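Local coordinates for protein probable mannosyltransferase KTR4 (PDB 5A07) that is a probable mannosyltransferase of yeast, of the GT-A clan, that holds guanosine-5'-diphosphate and a manganese ion in its pocket, at residues Asp97-Lys102 and Val245-Asn250. Residues are numbered along the deposited sequence; the frame is centred on the assembly and turned at random.
Sequences DPLAGK and VFQFMN
Two overlapping beta turns in the loop leading into strand 105-110 meet the first turn of helix 245-251 through one glutamine, Gln247, and the carbonyl of Leu99. The pairing illustrates how a side-chain amide can tie a surface turn to a helix. NE2 of Gln247 donates to Leu99 O at 3.0 Å, and the bond is nearly straight, with an N-H...O angle of 171°. The oxygen lies almost in the amide plane of Gln247, while the donor approaches in the plane of the carbonyl, on a lone pair, so both flat groups are well oriented for the bond.

Leu99 O is gripped twice, because it also closes the type II turn from Leu99 to Lys102 by accepting from Lys102 N at 3.1 Å. The preceding type I turn is closed in the same manner, Ala100 N reaching Asp97 O. The glutamine thus bonds to main chain, to the same oxygen that closes the second turn. A bend at its second torsion (chi2 -71°) swings the amide out to the carbonyl, and CG of Gln247 lies 3.7 Å from O of Leu99. NE2 of Gln247 also lies 3.8 Å from CB of Leu99 and 3.9 Å from CB of Lys102, both on the side of the turn; the Lys102 side chain then leads away from the helix.

Asp244, just before the helix, adds a second link, its OD2 accepting from Gly101 N while OD1 accepts from Gln247 N. The contact lies near the surface; on the buried side of the helix, Phe246 and Met249 pack on Ile323 of strand 322-325, and Val245 and Phe246 on Trp229 of strand 227-230, joining the loop through this helix to the central mixed sheet.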
loop_
_atom_site.group_PDB
_atom_site.type_symbol
_atom_site.label_atom_id
_atom_site.label_comp_id
_atom_site.label_asym_id
_atom_site.label_seq_id
_atom_site.Cartn_x
_atom_site.Cartn_y
_atom_site.Cartn_z
ATOM N N ASP B 97 -2.054 1.127 28.823
ATOM C CA ASP B 97 -3.194 2.022 28.932
ATOM C C ASP B 97 -4.504 1.257 28.704
ATOM O O ASP B 97 -4.526 0.266 27.987
ATOM C CB ASP B 97 -3.109 3.126 27.888
ATOM C CG ASP B 97 -2.037 4.166 28.177
ATOM O OD1 ASP B 97 -1.374 4.077 29.242
ATOM O OD2 ASP B 97 -1.909 5.142 27.359
ATOM N N PRO B 98 -5.632 1.733 29.255
ATOM C CA PRO B 98 -6.920 1.056 29.040
ATOM C C PRO B 98 -7.316 0.811 27.587
ATOM O O PRO B 98 -7.893 -0.214 27.298
ATOM C CB PRO B 98 -7.966 1.995 29.662
ATOM C CG PRO B 98 -7.205 2.928 30.551
ATOM C CD PRO B 98 -5.737 2.907 30.152
ATOM N N LEU B 99 -7.031 1.731 26.668
ATOM C CA LEU B 99 -7.356 1.515 25.257
ATOM C C LEU B 99 -6.361 0.623 24.498
ATOM O O LEU B 99 -6.565 0.333 23.320
ATOM C CB LEU B 99 -7.497 2.862 24.561
ATOM C CG LEU B 99 -8.689 3.732 25.059
ATOM C CD1 LEU B 99 -8.589 5.142 24.463
ATOM C CD2 LEU B 99 -10.003 3.084 24.688
ATOM N N ALA B 100 -5.248 0.241 25.122
ATOM C CA ALA B 100 -4.227 -0.507 24.403
ATOM C C ALA B 100 -4.766 -1.841 24.016
ATOM O O ALA B 100 -5.300 -2.594 24.820
ATOM C CB ALA B 100 -3.004 -0.689 25.258
ATOM N N GLY B 101 -4.665 -2.172 22.761
ATOM C CA GLY B 101 -5.081 -3.502 22.335
ATOM C C GLY B 101 -6.530 -3.563 21.997
ATOM O O GLY B 101 -7.000 -4.629 21.605
ATOM N N LYS B 102 -7.269 -2.468 22.143
ATOM C CA LYS B 102 -8.733 -2.566 22.073
ATOM C C LYS B 102 -9.304 -2.171 20.771
ATOM O O LYS B 102 -10.505 -2.254 20.623
ATOM C CB LYS B 102 -9.437 -1.689 23.126
ATOM C CG LYS B 102 -8.972 -1.881 24.556
ATOM C CD LYS B 102 -8.707 -3.344 24.882
ATOM C CE LYS B 102 -9.972 -4.023 25.271
ATOM N NZ LYS B 102 -10.173 -3.633 26.687
ATOM N N VAL B 245 -0.949 1.489 17.132
ATOM C CA VAL B 245 -1.015 2.025 15.797
ATOM C C VAL B 245 -2.429 2.128 15.303
ATOM O O VAL B 245 -2.833 3.146 14.756
ATOM C CB VAL B 245 -0.151 1.165 14.837
ATOM C CG1 VAL B 245 -0.351 1.517 13.386
ATOM C CG2 VAL B 245 1.314 1.362 15.159
ATOM N N PHE B 246 -3.215 1.093 15.532
ATOM C CA PHE B 246 -4.652 1.184 15.172
ATOM C C PHE B 246 -5.369 2.290 15.927
ATOM O O PHE B 246 -6.191 3.013 15.345
ATOM C CB PHE B 246 -5.375 -0.146 15.376
ATOM C CG PHE B 246 -4.844 -1.297 14.585
ATOM C CD1 PHE B 246 -4.506 -1.177 13.274
ATOM C CD2 PHE B 246 -4.805 -2.556 15.131
ATOM C CE1 PHE B 246 -4.110 -2.261 12.533
ATOM C CE2 PHE B 246 -4.366 -3.650 14.379
ATOM C CZ PHE B 246 -4.022 -3.485 13.069
ATOM N N GLN B 247 -5.081 2.449 17.185
ATOM C CA GLN B 247 -5.731 3.540 17.971
ATOM C C GLN B 247 -5.249 4.906 17.494
ATOM O O GLN B 247 -6.018 5.842 17.527
ATOM C CB GLN B 247 -5.524 3.390 19.513
ATOM C CG GLN B 247 -6.169 2.137 20.089
ATOM C CD GLN B 247 -7.702 2.163 20.132
ATOM O OE1 GLN B 247 -8.331 2.750 19.302
ATOM N NE2 GLN B 247 -8.282 1.505 21.135
ATOM N N PHE B 248 -3.972 5.033 17.083
ATOM C CA PHE B 248 -3.512 6.248 16.484
ATOM C C PHE B 248 -4.300 6.586 15.240
ATOM O O PHE B 248 -4.761 7.729 15.043
ATOM C CB PHE B 248 -2.014 6.180 16.179
ATOM C CG PHE B 248 -1.550 7.249 15.274
ATOM C CD1 PHE B 248 -1.209 8.488 15.771
ATOM C CD2 PHE B 248 -1.486 7.030 13.888
ATOM C CE1 PHE B 248 -0.832 9.537 14.934
ATOM C CE2 PHE B 248 -1.068 8.056 13.027
ATOM C CZ PHE B 248 -0.764 9.323 13.547
ATOM N N MET B 249 -4.547 5.582 14.419
ATOM C CA MET B 249 -5.317 5.797 13.168
ATOM C C MET B 249 -6.732 6.299 13.503
ATOM O O MET B 249 -7.265 7.232 12.879
ATOM C CB MET B 249 -5.477 4.505 12.352
ATOM C CG MET B 249 -4.244 3.736 11.924
ATOM S SD MET B 249 -3.314 4.673 10.793
ATOM C CE MET B 249 -4.243 4.322 9.270
ATOM N N ASN B 250 -7.351 5.613 14.418
ATOM C CA ASN B 250 -8.715 5.917 14.779
ATOM C C ASN B 250 -8.822 7.311 15.407
ATOM O O ASN B 250 -9.663 8.128 14.997
ATOM C CB ASN B 250 -9.226 4.880 15.781
ATOM C CG ASN B 250 -10.704 4.972 15.949
ATOM O OD1 ASN B 250 -11.457 4.585 15.093
ATOM N ND2 ASN B 250 -11.107 5.594 17.013
#